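Local atomic coordinates of 6-phosphogluconate dehydratase (Shewanella oneidensis, PDB entry 2GP4), a protein that catalyses the dehydration of 6-phosphogluconate to 2-keto-3-deoxy-6-phosphogluconate, probably with the help of an iron-sulfur cluster that is absent from this apo form. Residues 21-29 and 342-350; 301-312 and 385-393. All blocks are in the same frame, centred on the assembly; numbering follows the deposited sequence.

Contact 1: 21-29 and 342-350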
HETATM    1  N   MSE A  21     -15.492  14.289  12.964  1.00 30.32           N
HETATM    2  CA  MSE A  21     -14.190  13.977  12.381  1.00 29.43           C
HETATM    3  C   MSE A  21     -13.071  14.882  12.901  1.00 28.51           C
HETATM    4  O   MSE A  21     -13.287  16.059  13.202  1.00 28.46           O
HETATM    5  CB  MSE A  21     -14.244  14.053  10.848  1.00 29.78           C
HETATM    6  CG  MSE A  21     -15.143  13.021  10.183  1.00 30.74           C
HETATM    7 SE   MSE A  21     -14.575  11.186  10.509  1.00 34.97          SE
HETATM    8  CE  MSE A  21     -12.890  11.186   9.524  1.00 32.32           C
ATOM      9  N   HIS A  22     -11.878  14.310  13.002  1.00 27.18           N
ATOM     10  CA  HIS A  22     -10.658  15.048  13.300  1.00 26.05           C
ATOM     11  C   HIS A  22     -10.422  16.074  12.187  1.00 25.52           C
ATOM     12  O   HIS A  22     -10.496  15.738  11.003  1.00 25.31           O
ATOM     13  CB  HIS A  22      -9.502  14.057  13.369  1.00 25.77           C
ATOM     14  CG  HIS A  22      -8.219  14.629  13.876  1.00 25.09           C
ATOM     15  ND1 HIS A  22      -7.465  15.525  13.151  1.00 24.58           N
ATOM     16  CD2 HIS A  22      -7.529  14.391  15.017  1.00 24.24           C
ATOM     17  CE1 HIS A  22      -6.377  15.833  13.834  1.00 24.59           C
ATOM     18  NE2 HIS A  22      -6.389  15.155  14.967  1.00 24.45           N
ATOM     19  N   SER A  23     -10.137  17.316  12.576  1.00 24.96           N
ATOM     20  CA  SER A  23     -10.057  18.445  11.633  1.00 24.35           C
ATOM     21  C   SER A  23      -9.094  18.230  10.454  1.00 23.83           C
ATOM     22  O   SER A  23      -9.378  18.667   9.345  1.00 23.87           O
ATOM     23  CB  SER A  23      -9.742  19.756  12.367  1.00 24.21           C
ATOM     24  OG  SER A  23      -8.411  19.775  12.862  1.00 24.81           O
ATOM     25  N   VAL A  24      -7.976  17.548  10.695  1.00 23.23           N
ATOM     26  CA  VAL A  24      -6.987  17.279   9.649  1.00 22.85           C
ATOM     27  C   VAL A  24      -7.485  16.275   8.609  1.00 22.70           C
ATOM     28  O   VAL A  24      -7.280  16.462   7.410  1.00 22.75           O
ATOM     29  CB  VAL A  24      -5.656  16.771  10.231  1.00 22.74           C
ATOM     30  CG1 VAL A  24      -4.720  16.313   9.108  1.00 22.65           C
ATOM     31  CG2 VAL A  24      -4.999  17.854  11.070  1.00 22.72           C
ATOM     32  N   VAL A  25      -8.116  15.205   9.079  1.00 22.35           N
ATOM     33  CA  VAL A  25      -8.677  14.190   8.203  1.00 22.05           C
ATOM     34  C   VAL A  25      -9.855  14.767   7.422  1.00 22.06           C
ATOM     35  O   VAL A  25     -10.022  14.472   6.242  1.00 22.29           O
ATOM     36  CB  VAL A  25      -9.126  12.933   8.991  1.00 21.93           C
ATOM     37  CG1 VAL A  25      -9.600  11.862   8.043  1.00 21.35           C
ATOM     38  CG2 VAL A  25      -7.993  12.405   9.853  1.00 21.64           C
ATOM     39  N   GLN A  26     -10.665  15.595   8.074  1.00 22.03           N
ATOM     40  CA  GLN A  26     -11.779  16.242   7.386  1.00 22.32           C
ATOM     41  C   GLN A  26     -11.268  17.203   6.314  1.00 21.95           C
ATOM     42  O   GLN A  26     -11.794  17.233   5.200  1.00 22.00           O
ATOM     43  CB  GLN A  26     -12.713  16.959   8.367  1.00 22.29           C
ATOM     44  CG  GLN A  26     -14.030  17.435   7.737  1.00 24.00           C
ATOM     45  CD  GLN A  26     -14.836  16.307   7.088  1.00 25.75           C
ATOM     46  OE1 GLN A  26     -14.779  16.109   5.870  1.00 26.60           O
ATOM     47  NE2 GLN A  26     -15.582  15.563   7.903  1.00 25.68           N
ATOM     48  N   SER A  27     -10.226  17.958   6.661  1.00 21.44           N
ATOM     49  CA  SER A  27      -9.615  18.922   5.757  1.00 21.16           C
ATOM     50  C   SER A  27      -9.027  18.263   4.508  1.00 20.94           C
ATOM     51  O   SER A  27      -9.254  18.727   3.390  1.00 20.99           O
ATOM     52  CB  SER A  27      -8.528  19.716   6.483  1.00 21.09           C
ATOM     53  OG  SER A  27      -7.836  20.561   5.587  1.00 20.37           O
ATOM     54  N   VAL A  28      -8.268  17.191   4.714  1.00 20.41           N
ATOM     55  CA  VAL A  28      -7.591  16.497   3.629  1.00 20.20           C
ATOM     56  C   VAL A  28      -8.607  15.797   2.724  1.00 20.10           C
ATOM     57  O   VAL A  28      -8.466  15.818   1.506  1.00 20.01           O
ATOM     58  CB  VAL A  28      -6.512  15.513   4.169  1.00 20.34           C
ATOM     59  CG1 VAL A  28      -5.931  14.637   3.052  1.00 20.13           C
ATOM     60  CG2 VAL A  28      -5.395  16.289   4.847  1.00 20.01           C
ATOM     61  N   THR A  29      -9.633  15.205   3.336  1.00 19.99           N
ATOM     62  CA  THR A  29     -10.752  14.606   2.609  1.00 19.71           C
ATOM     63  C   THR A  29     -11.432  15.620   1.696  1.00 19.84           C
ATOM     64  O   THR A  29     -11.617  15.351   0.503  1.00 19.69           O
ATOM     65  CB  THR A  29     -11.796  13.976   3.567  1.00 19.68           C
ATOM     66  OG1 THR A  29     -11.166  12.978   4.378  1.00 19.17           O
ATOM     67  CG2 THR A  29     -12.933  13.341   2.785  1.00 19.02           C
ATOM     68  N   ASP A 342      -1.377  14.815   0.691  1.00 18.85           N
ATOM     69  CA  ASP A 342      -2.420  14.120   1.438  1.00 19.06           C
ATOM     70  C   ASP A 342      -1.811  13.158   2.453  1.00 18.99           C
ATOM     71  O   ASP A 342      -2.189  13.174   3.615  1.00 18.92           O
ATOM     72  CB  ASP A 342      -3.372  13.363   0.508  1.00 19.09           C
ATOM     73  CG  ASP A 342      -3.983  14.254  -0.568  1.00 19.53           C
ATOM     74  OD1 ASP A 342      -4.226  15.457  -0.315  1.00 19.50           O
ATOM     75  OD2 ASP A 342      -4.225  13.732  -1.677  1.00 19.29           O
ATOM     76  N   PHE A 343      -0.856  12.340   2.008  1.00 19.01           N
ATOM     77  CA  PHE A 343      -0.241  11.319   2.861  1.00 18.75           C
ATOM     78  C   PHE A 343       0.504  11.940   4.038  1.00 18.85           C
ATOM     79  O   PHE A 343       0.330  11.521   5.185  1.00 18.81           O
ATOM     80  CB  PHE A 343       0.706  10.426   2.051  1.00 18.37           C
ATOM     81  CG  PHE A 343       0.008   9.353   1.264  1.00 17.90           C
ATOM     82  CD1 PHE A 343      -0.268   8.116   1.839  1.00 17.17           C
ATOM     83  CD2 PHE A 343      -0.364   9.574  -0.055  1.00 17.63           C
ATOM     84  CE1 PHE A 343      -0.912   7.122   1.116  1.00 16.34           C
ATOM     85  CE2 PHE A 343      -1.005   8.581  -0.787  1.00 17.50           C
ATOM     86  CZ  PHE A 343      -1.280   7.355  -0.200  1.00 17.19           C
ATOM     87  N   SER A 344       1.320  12.946   3.727  1.00 18.84           N
ATOM     88  CA  SER A 344       2.198  13.606   4.684  1.00 18.89           C
ATOM     89  C   SER A 344       1.403  14.349   5.757  1.00 19.12           C
ATOM     90  O   SER A 344       1.747  14.290   6.938  1.00 19.11           O
ATOM     91  CB  SER A 344       3.140  14.564   3.941  1.00 18.77           C
ATOM     92  OG  SER A 344       4.093  15.155   4.798  1.00 18.04           O
ATOM     93  N   GLU A 345       0.332  15.023   5.346  1.00 19.05           N
ATOM     94  CA  GLU A 345      -0.499  15.791   6.276  1.00 19.44           C
ATOM     95  C   GLU A 345      -1.434  14.905   7.103  1.00 19.24           C
ATOM     96  O   GLU A 345      -1.721  15.214   8.264  1.00 19.26           O
ATOM     97  CB  GLU A 345      -1.238  16.933   5.553  1.00 19.20           C
ATOM     98  CG  GLU A 345      -0.278  18.050   5.123  1.00 19.68           C
ATOM     99  CD  GLU A 345      -0.828  19.019   4.084  1.00 20.43           C
ATOM    100  OE1 GLU A 345      -2.048  19.010   3.805  1.00 20.37           O
ATOM    101  OE2 GLU A 345      -0.013  19.813   3.548  1.00 21.82           O
ATOM    102  N   LEU A 346      -1.886  13.800   6.518  1.00 19.19           N
ATOM    103  CA  LEU A 346      -2.662  12.807   7.261  1.00 19.27           C
ATOM    104  C   LEU A 346      -1.804  12.122   8.307  1.00 19.82           C
ATOM    105  O   LEU A 346      -2.255  11.898   9.437  1.00 20.09           O
ATOM    106  CB  LEU A 346      -3.278  11.760   6.333  1.00 18.83           C
ATOM    107  CG  LEU A 346      -4.510  12.208   5.546  1.00 18.31           C
ATOM    108  CD1 LEU A 346      -4.869  11.192   4.491  1.00 16.69           C
ATOM    109  CD2 LEU A 346      -5.700  12.485   6.471  1.00 18.00           C
ATOM    110  N   SER A 347      -0.566  11.799   7.923  1.00 20.21           N
ATOM    111  CA  SER A 347       0.387  11.127   8.805  1.00 20.47           C
ATOM    112  C   SER A 347       0.553  11.875  10.126  1.00 20.86           C
ATOM    113  O   SER A 347       0.583  11.259  11.193  1.00 20.89           O
ATOM    114  CB  SER A 347       1.738  10.967   8.107  1.00 20.44           C
ATOM    115  OG  SER A 347       2.707  10.407   8.972  1.00 20.23           O
ATOM    116  N   ASP A 348       0.633  13.204  10.044  1.00 21.03           N
ATOM    117  CA  ASP A 348       0.762  14.057  11.224  1.00 21.43           C
ATOM    118  C   ASP A 348      -0.378  13.897  12.226  1.00 21.40           C
ATOM    119  O   ASP A 348      -0.196  14.164  13.415  1.00 21.42           O
ATOM    120  CB  ASP A 348       0.877  15.526  10.814  1.00 21.59           C
ATOM    121  CG  ASP A 348       2.209  15.856  10.186  1.00 22.05           C
ATOM    122  OD1 ASP A 348       3.164  15.054  10.288  1.00 22.53           O
ATOM    123  OD2 ASP A 348       2.307  16.941   9.587  1.00 24.32           O
ATOM    124  N   ALA A 349      -1.543  13.464  11.748  1.00 21.25           N
ATOM    125  CA  ALA A 349      -2.709  13.288  12.616  1.00 21.31           C
ATOM    126  C   ALA A 349      -2.989  11.830  13.012  1.00 21.49           C
ATOM    127  O   ALA A 349      -3.739  11.577  13.952  1.00 21.49           O
ATOM    128  CB  ALA A 349      -3.939  13.907  11.976  1.00 21.02           C
ATOM    129  N   VAL A 350      -2.396  10.875  12.300  1.00 21.59           N
ATOM    130  CA  VAL A 350      -2.706   9.465  12.533  1.00 21.68           C
ATOM    131  C   VAL A 350      -1.650   8.796  13.416  1.00 21.91           C
ATOM    132  O   VAL A 350      -0.498   8.676  13.015  1.00 21.57           O
ATOM    133  CB  VAL A 350      -2.878   8.676  11.204  1.00 21.69           C
ATOM    134  CG1 VAL A 350      -3.235   7.215  11.479  1.00 21.23           C
ATOM    135  CG2 VAL A 350      -3.944   9.321  10.332  1.00 21.47           C
TER

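Contact 2: 301-312 and 385-393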
ATOM      1  N   VAL A 301     -18.514   2.261  -3.762  1.00 22.58           N
ATOM      2  CA  VAL A 301     -17.961   1.836  -2.478  1.00 22.04           C
ATOM      3  C   VAL A 301     -16.548   2.409  -2.331  1.00 21.77           C
ATOM      4  O   VAL A 301     -16.177   2.915  -1.270  1.00 21.50           O
ATOM      5  CB  VAL A 301     -17.969   0.300  -2.322  1.00 21.98           C
ATOM      6  CG1 VAL A 301     -17.304  -0.118  -1.010  1.00 21.66           C
ATOM      7  CG2 VAL A 301     -19.395  -0.225  -2.380  1.00 21.75           C
ATOM      8  N   VAL A 302     -15.776   2.344  -3.415  1.00 21.26           N
ATOM      9  CA  VAL A 302     -14.538   3.098  -3.510  1.00 20.66           C
ATOM     10  C   VAL A 302     -14.921   4.555  -3.778  1.00 20.55           C
ATOM     11  O   VAL A 302     -15.503   4.879  -4.818  1.00 20.30           O
ATOM     12  CB  VAL A 302     -13.597   2.549  -4.612  1.00 20.66           C
ATOM     13  CG1 VAL A 302     -12.380   3.444  -4.776  1.00 19.70           C
ATOM     14  CG2 VAL A 302     -13.174   1.100  -4.299  1.00 20.34           C
ATOM     15  N   ASN A 303     -14.624   5.414  -2.807  1.00 20.16           N
ATOM     16  CA  ASN A 303     -14.901   6.845  -2.900  1.00 20.13           C
ATOM     17  C   ASN A 303     -13.853   7.597  -2.096  1.00 20.04           C
ATOM     18  O   ASN A 303     -12.974   6.970  -1.505  1.00 20.45           O
ATOM     19  CB  ASN A 303     -16.320   7.184  -2.415  1.00 19.91           C
ATOM     20  CG  ASN A 303     -16.557   6.792  -0.965  1.00 20.05           C
ATOM     21  OD1 ASN A 303     -15.905   7.301  -0.053  1.00 21.66           O
ATOM     22  ND2 ASN A 303     -17.499   5.893  -0.747  1.00 19.33           N
ATOM     23  N   GLU A 304     -13.951   8.923  -2.073  1.00 19.69           N
ATOM     24  CA  GLU A 304     -12.970   9.768  -1.399  1.00 19.68           C
ATOM     25  C   GLU A 304     -12.795   9.417   0.083  1.00 19.51           C
ATOM     26  O   GLU A 304     -11.667   9.321   0.570  1.00 19.31           O
ATOM     27  CB  GLU A 304     -13.315  11.250  -1.569  1.00 19.76           C
ATOM     28  CG  GLU A 304     -13.430  11.720  -3.029  1.00 20.62           C
ATOM     29  CD  GLU A 304     -14.868  11.773  -3.555  1.00 21.53           C
ATOM     30  OE1 GLU A 304     -15.668  10.862  -3.265  1.00 20.88           O
ATOM     31  OE2 GLU A 304     -15.196  12.740  -4.277  1.00 22.44           O
ATOM     32  N   LYS A 305     -13.908   9.208   0.783  1.00 19.48           N
ATOM     33  CA  LYS A 305     -13.873   8.884   2.211  1.00 19.47           C
ATOM     34  C   LYS A 305     -13.246   7.518   2.476  1.00 19.31           C
ATOM     35  O   LYS A 305     -12.485   7.353   3.438  1.00 18.89           O
ATOM     36  CB  LYS A 305     -15.277   8.915   2.811  1.00 19.56           C
ATOM     37  CG  LYS A 305     -15.888  10.296   2.933  1.00 20.72           C
ATOM     38  CD  LYS A 305     -17.361  10.186   3.249  1.00 21.61           C
ATOM     39  CE  LYS A 305     -18.075  11.502   3.015  1.00 24.14           C
ATOM     40  NZ  LYS A 305     -17.828  12.476   4.118  1.00 25.32           N
ATOM     41  N   SER A 306     -13.575   6.540   1.631  1.00 19.15           N
ATOM     42  CA  SER A 306     -13.083   5.179   1.831  1.00 19.05           C
ATOM     43  C   SER A 306     -11.605   5.074   1.456  1.00 18.60           C
ATOM     44  O   SER A 306     -10.856   4.327   2.083  1.00 18.49           O
ATOM     45  CB  SER A 306     -13.946   4.150   1.090  1.00 18.94           C
ATOM     46  OG  SER A 306     -13.983   4.402  -0.302  1.00 19.70           O
ATOM     47  N   ILE A 307     -11.196   5.845   0.452  1.00 18.33           N
ATOM     48  CA  ILE A 307      -9.783   5.989   0.100  1.00 18.19           C
ATOM     49  C   ILE A 307      -8.981   6.605   1.251  1.00 18.05           C
ATOM     50  O   ILE A 307      -7.935   6.070   1.647  1.00 17.86           O
ATOM     51  CB  ILE A 307      -9.597   6.792  -1.218  1.00 18.28           C
ATOM     52  CG1 ILE A 307      -9.989   5.930  -2.427  1.00 18.46           C
ATOM     53  CG2 ILE A 307      -8.158   7.307  -1.369  1.00 18.44           C
ATOM     54  CD1 ILE A 307      -9.142   4.665  -2.618  1.00 17.31           C
ATOM     55  N   VAL A 308      -9.476   7.715   1.795  1.00 18.01           N
ATOM     56  CA  VAL A 308      -8.851   8.336   2.966  1.00 18.10           C
ATOM     57  C   VAL A 308      -8.758   7.323   4.122  1.00 18.09           C
ATOM     58  O   VAL A 308      -7.710   7.195   4.750  1.00 18.19           O
ATOM     59  CB  VAL A 308      -9.587   9.633   3.395  1.00 18.23           C
ATOM     60  CG1 VAL A 308      -9.196  10.061   4.812  1.00 18.23           C
ATOM     61  CG2 VAL A 308      -9.312  10.756   2.404  1.00 18.11           C
ATOM     62  N   ASN A 309      -9.849   6.596   4.364  1.00 18.04           N
ATOM     63  CA  ASN A 309      -9.898   5.545   5.379  1.00 18.14           C
ATOM     64  C   ASN A 309      -8.782   4.518   5.188  1.00 18.27           C
ATOM     65  O   ASN A 309      -8.156   4.079   6.157  1.00 18.29           O
ATOM     66  CB  ASN A 309     -11.274   4.847   5.388  1.00 17.93           C
ATOM     67  CG  ASN A 309     -12.362   5.661   6.121  1.00 17.91           C
ATOM     68  OD1 ASN A 309     -12.116   6.769   6.604  1.00 15.65           O
ATOM     69  ND2 ASN A 309     -13.572   5.095   6.205  1.00 16.43           N
ATOM     70  N   GLY A 310      -8.537   4.153   3.932  1.00 18.38           N
ATOM     71  CA  GLY A 310      -7.489   3.203   3.587  1.00 18.55           C
ATOM     72  C   GLY A 310      -6.123   3.749   3.922  1.00 18.79           C
ATOM     73  O   GLY A 310      -5.270   3.021   4.425  1.00 19.46           O
ATOM     74  N   ILE A 311      -5.918   5.035   3.655  1.00 18.89           N
ATOM     75  CA  ILE A 311      -4.650   5.687   3.953  1.00 18.93           C
ATOM     76  C   ILE A 311      -4.382   5.752   5.460  1.00 19.25           C
ATOM     77  O   ILE A 311      -3.272   5.442   5.901  1.00 19.00           O
ATOM     78  CB  ILE A 311      -4.558   7.096   3.327  1.00 18.97           C
ATOM     79  CG1 ILE A 311      -4.611   7.011   1.797  1.00 18.82           C
ATOM     80  CG2 ILE A 311      -3.278   7.806   3.785  1.00 18.64           C
ATOM     81  CD1 ILE A 311      -4.662   8.387   1.092  1.00 18.79           C
ATOM     82  N   VAL A 312      -5.384   6.149   6.249  1.00 19.73           N
ATOM     83  CA  VAL A 312      -5.164   6.282   7.701  1.00 20.34           C
ATOM     84  C   VAL A 312      -4.886   4.917   8.360  1.00 20.39           C
ATOM     85  O   VAL A 312      -4.072   4.823   9.281  1.00 20.66           O
ATOM     86  CB  VAL A 312      -6.273   7.109   8.464  1.00 20.23           C
ATOM     87  CG1 VAL A 312      -6.854   8.226   7.596  1.00 20.20           C
ATOM     88  CG2 VAL A 312      -7.360   6.226   8.990  1.00 20.66           C
ATOM     89  N   LEU A 385     -10.935   9.460  13.276  1.00 20.29           N
ATOM     90  CA  LEU A 385      -9.865   9.290  12.295  1.00 20.28           C
ATOM     91  C   LEU A 385     -10.295   8.475  11.072  1.00 20.43           C
ATOM     92  O   LEU A 385      -9.620   8.499  10.037  1.00 20.65           O
ATOM     93  CB  LEU A 385      -8.594   8.727  12.950  1.00 20.17           C
ATOM     94  CG  LEU A 385      -7.931   9.663  13.973  1.00 20.05           C
ATOM     95  CD1 LEU A 385      -6.921   8.931  14.830  1.00 18.79           C
ATOM     96  CD2 LEU A 385      -7.309  10.902  13.319  1.00 19.97           C
ATOM     97  N   LEU A 386     -11.416   7.768  11.192  1.00 20.35           N
ATOM     98  CA  LEU A 386     -12.035   7.101  10.051  1.00 20.63           C
ATOM     99  C   LEU A 386     -13.430   7.640   9.821  1.00 20.97           C
ATOM    100  O   LEU A 386     -14.186   7.838  10.774  1.00 21.29           O
ATOM    101  CB  LEU A 386     -12.129   5.585  10.270  1.00 20.51           C
ATOM    102  CG  LEU A 386     -10.870   4.722  10.284  1.00 20.11           C
ATOM    103  CD1 LEU A 386     -11.203   3.323  10.790  1.00 19.51           C
ATOM    104  CD2 LEU A 386     -10.247   4.669   8.907  1.00 19.31           C
ATOM    105  N   HIS A 387     -13.772   7.866   8.558  1.00 21.28           N
ATOM    106  CA  HIS A 387     -15.142   8.215   8.180  1.00 21.46           C
ATOM    107  C   HIS A 387     -16.064   7.025   8.421  1.00 21.66           C
ATOM    108  O   HIS A 387     -15.816   5.935   7.910  1.00 21.78           O
ATOM    109  CB  HIS A 387     -15.202   8.633   6.707  1.00 21.44           C
ATOM    110  CG  HIS A 387     -14.432   9.881   6.399  1.00 21.36           C
ATOM    111  ND1 HIS A 387     -14.909  11.142   6.693  1.00 21.35           N
ATOM    112  CD2 HIS A 387     -13.226  10.063   5.812  1.00 20.98           C
ATOM    113  CE1 HIS A 387     -14.029  12.046   6.302  1.00 21.36           C
ATOM    114  NE2 HIS A 387     -13.000  11.418   5.761  1.00 21.50           N
ATOM    115  N   GLU A 388     -17.120   7.236   9.203  1.00 22.20           N
ATOM    116  CA  GLU A 388     -18.083   6.182   9.519  1.00 22.43           C
ATOM    117  C   GLU A 388     -19.184   6.082   8.473  1.00 22.34           C
ATOM    118  O   GLU A 388     -19.740   5.002   8.236  1.00 22.26           O
ATOM    119  CB  GLU A 388     -18.722   6.424  10.887  1.00 22.62           C
ATOM    120  CG  GLU A 388     -19.401   5.177  11.450  1.00 24.53           C
ATOM    121  CD  GLU A 388     -20.430   5.481  12.513  1.00 27.70           C
ATOM    122  OE1 GLU A 388     -20.079   6.132  13.529  1.00 29.15           O
ATOM    123  OE2 GLU A 388     -21.592   5.048  12.337  1.00 28.56           O
ATOM    124  N   ASP A 389     -19.497   7.219   7.859  1.00 22.18           N
ATOM    125  CA  ASP A 389     -20.628   7.336   6.949  1.00 22.14           C
ATOM    126  C   ASP A 389     -20.256   6.864   5.545  1.00 22.16           C
ATOM    127  O   ASP A 389     -20.218   7.652   4.595  1.00 22.24           O
ATOM    128  CB  ASP A 389     -21.144   8.783   6.933  1.00 22.01           C
ATOM    129  CG  ASP A 389     -20.058   9.790   6.589  1.00 21.92           C
ATOM    130  OD1 ASP A 389     -18.909   9.641   7.061  1.00 22.62           O
ATOM    131  OD2 ASP A 389     -20.350  10.727   5.833  1.00 22.09           O
ATOM    132  N   VAL A 390     -19.977   5.572   5.426  1.00 22.30           N
ATOM    133  CA  VAL A 390     -19.646   4.965   4.138  1.00 22.60           C
ATOM    134  C   VAL A 390     -20.491   3.722   3.873  1.00 23.10           C
ATOM    135  O   VAL A 390     -20.910   3.026   4.812  1.00 23.13           O
ATOM    136  CB  VAL A 390     -18.125   4.606   4.025  1.00 22.66           C
ATOM    137  CG1 VAL A 390     -17.277   5.865   3.848  1.00 21.94           C
ATOM    138  CG2 VAL A 390     -17.654   3.799   5.230  1.00 22.16           C
ATOM    139  N   ASN A 391     -20.759   3.458   2.595  1.00 23.36           N
ATOM    140  CA  ASN A 391     -21.376   2.200   2.201  1.00 23.67           C
ATOM    141  C   ASN A 391     -20.293   1.136   2.049  1.00 23.74           C
ATOM    142  O   ASN A 391     -19.218   1.402   1.503  1.00 24.04           O
ATOM    143  CB  ASN A 391     -22.193   2.349   0.907  1.00 23.82           C
ATOM    144  CG  ASN A 391     -23.089   1.135   0.625  1.00 24.34           C
ATOM    145  OD1 ASN A 391     -23.587   0.480   1.544  1.00 25.53           O
ATOM    146  ND2 ASN A 391     -23.295   0.839  -0.648  1.00 24.57           N
ATOM    147  N   THR A 392     -20.565  -0.058   2.561  1.00 23.57           N
ATOM    148  CA  THR A 392     -19.623  -1.163   2.447  1.00 23.60           C
ATOM    149  C   THR A 392     -20.337  -2.383   1.877  1.00 23.92           C
ATOM    150  O   THR A 392     -21.572  -2.405   1.783  1.00 24.31           O
ATOM    151  CB  THR A 392     -18.956  -1.529   3.806  1.00 23.47           C
ATOM    152  OG1 THR A 392     -19.854  -2.304   4.603  1.00 23.14           O
ATOM    153  CG2 THR A 392     -18.532  -0.292   4.585  1.00 23.68           C
ATOM    154  N   VAL A 393     -19.561  -3.398   1.507  1.00 23.87           N
ATOM    155  CA  VAL A 393     -20.116  -4.649   0.999  1.00 24.02           C
ATOM    156  C   VAL A 393     -20.981  -5.389   2.025  1.00 24.22           C
ATOM    157  O   VAL A 393     -21.755  -6.267   1.655  1.00 24.61           O
ATOM    158  CB  VAL A 393     -19.017  -5.585   0.450  1.00 24.02           C
ATOM    159  CG1 VAL A 393     -18.316  -4.937  -0.744  1.00 24.11           C
ATOM    160  CG2 VAL A 393     -18.011  -5.957   1.540  1.00 23.74           C
TER
HETATM  161  O   HOH W   1     -17.923   3.610   0.679  1.00 17.66           O

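Contact 1: 21-29 and 342-350
With CG anti to the backbone N (chi1 -171°), the His22 ring swings toward Ala349 and rests CE1 3.6 Å from Ala349 CB, meeting the methyl obliquely. The ring is turned so that ND1 points to the first turn of its own helix, where it accepts from Val24 N at 3.2 Å, Val24 N lying close to the ring plane; His22 is thus the N-cap of the helix. Val28 has CG1 anti to its N (chi1 172°), which sends this methyl between Leu346 CG and Asp342 CB, 3.8 Å from each. Leu346 brings its CD2 branch across to the backbone of the other helix, 3.8 Å from Val25 CA, with Val25 CG2 a little farther off and the two side chains crossing at about a right angle. One turn before Val28, Val24 CB packs on the Ala349 methyl, and its CG1 stands 3.3 Å from Glu345 O. Without the imidazole, as with an alanine here, Val24 N would probably lose its capping acceptor and the Ala349 methyl a neighbour. The acids next to this apolar seam turn to arginines farther along the first helix: Asp342 forms salt bridges with Arg35 and Arg31, and Glu345 with Arg31. The axes of 23-29 and 342-347 approach to 9.5 Å at 166°. This is a nearly antiparallel helix pair with an aliphatic interface, joining the N-terminal helix to helix 340-347 in the largely helical N-terminal domain.

Contact 2: 301-312 and 385-393
A capped helix N-terminus packed along an extended segment forms this buried contact of the N-terminal dehydratase domain: Asn303 and Ser306 make a capping box at the start of helix 304-316. Beside it runs the segment 385-393, which includes the short strand 391-392. Asn303 OD1 accepts from Ser306 N at 3.0 Å, while Asn303 N donates to Ser306 OG. Farther along, the Asn309 amide grips the backbone of His387 twice: OD1 takes His387 N at 2.8 Å, and ND2 gives to His387 O at 2.9 Å, in the carbonyl plane and on a lone pair. The two hydrogen bonds fix the rotation of the side-chain amide, which meets the backbone with its polar edge. Val312 CG2 presses on Leu386 CD2 at 3.3 Å, while helix 372-383 covers Leu386. At the other end a water lies 2.7 Å from both Val301 O and Asn391 O. Lys305 crosses the His387 ring at about a right angle, its CG over the centre of one face in a CH-pi contact; the ring's NE2 has Thr29 OG1 as a probable hydrogen-bond partner. Beyond the ring the lysine bends at its last torsion (chi4 -77°), bringing NZ 3.5 Å from Asp389 OD2 in a long salt bridge.

Overall arrangement
From the N terminus, the chain enters helix 23-51, whose first turns belong to contact 1, and later reaches 301-312 of contact 2. It then returns through 342-350, closing the long loop of contact 1, and passes helix 372-383 before 385-393 closes the shorter loop of contact 2. The segments alternate, so the two loops cross. Their centres lie 13 Å apart, and they meet directly: Thr29 OG1 lies 2.8 Å from His387 NE2, the selenomethionine Met21 packs on 386-387, and Val350 touches the backbone of Val312. Together they tie together the N-terminal helix, helices 304-316 and 340-347, and the segment that contains strand 391-392.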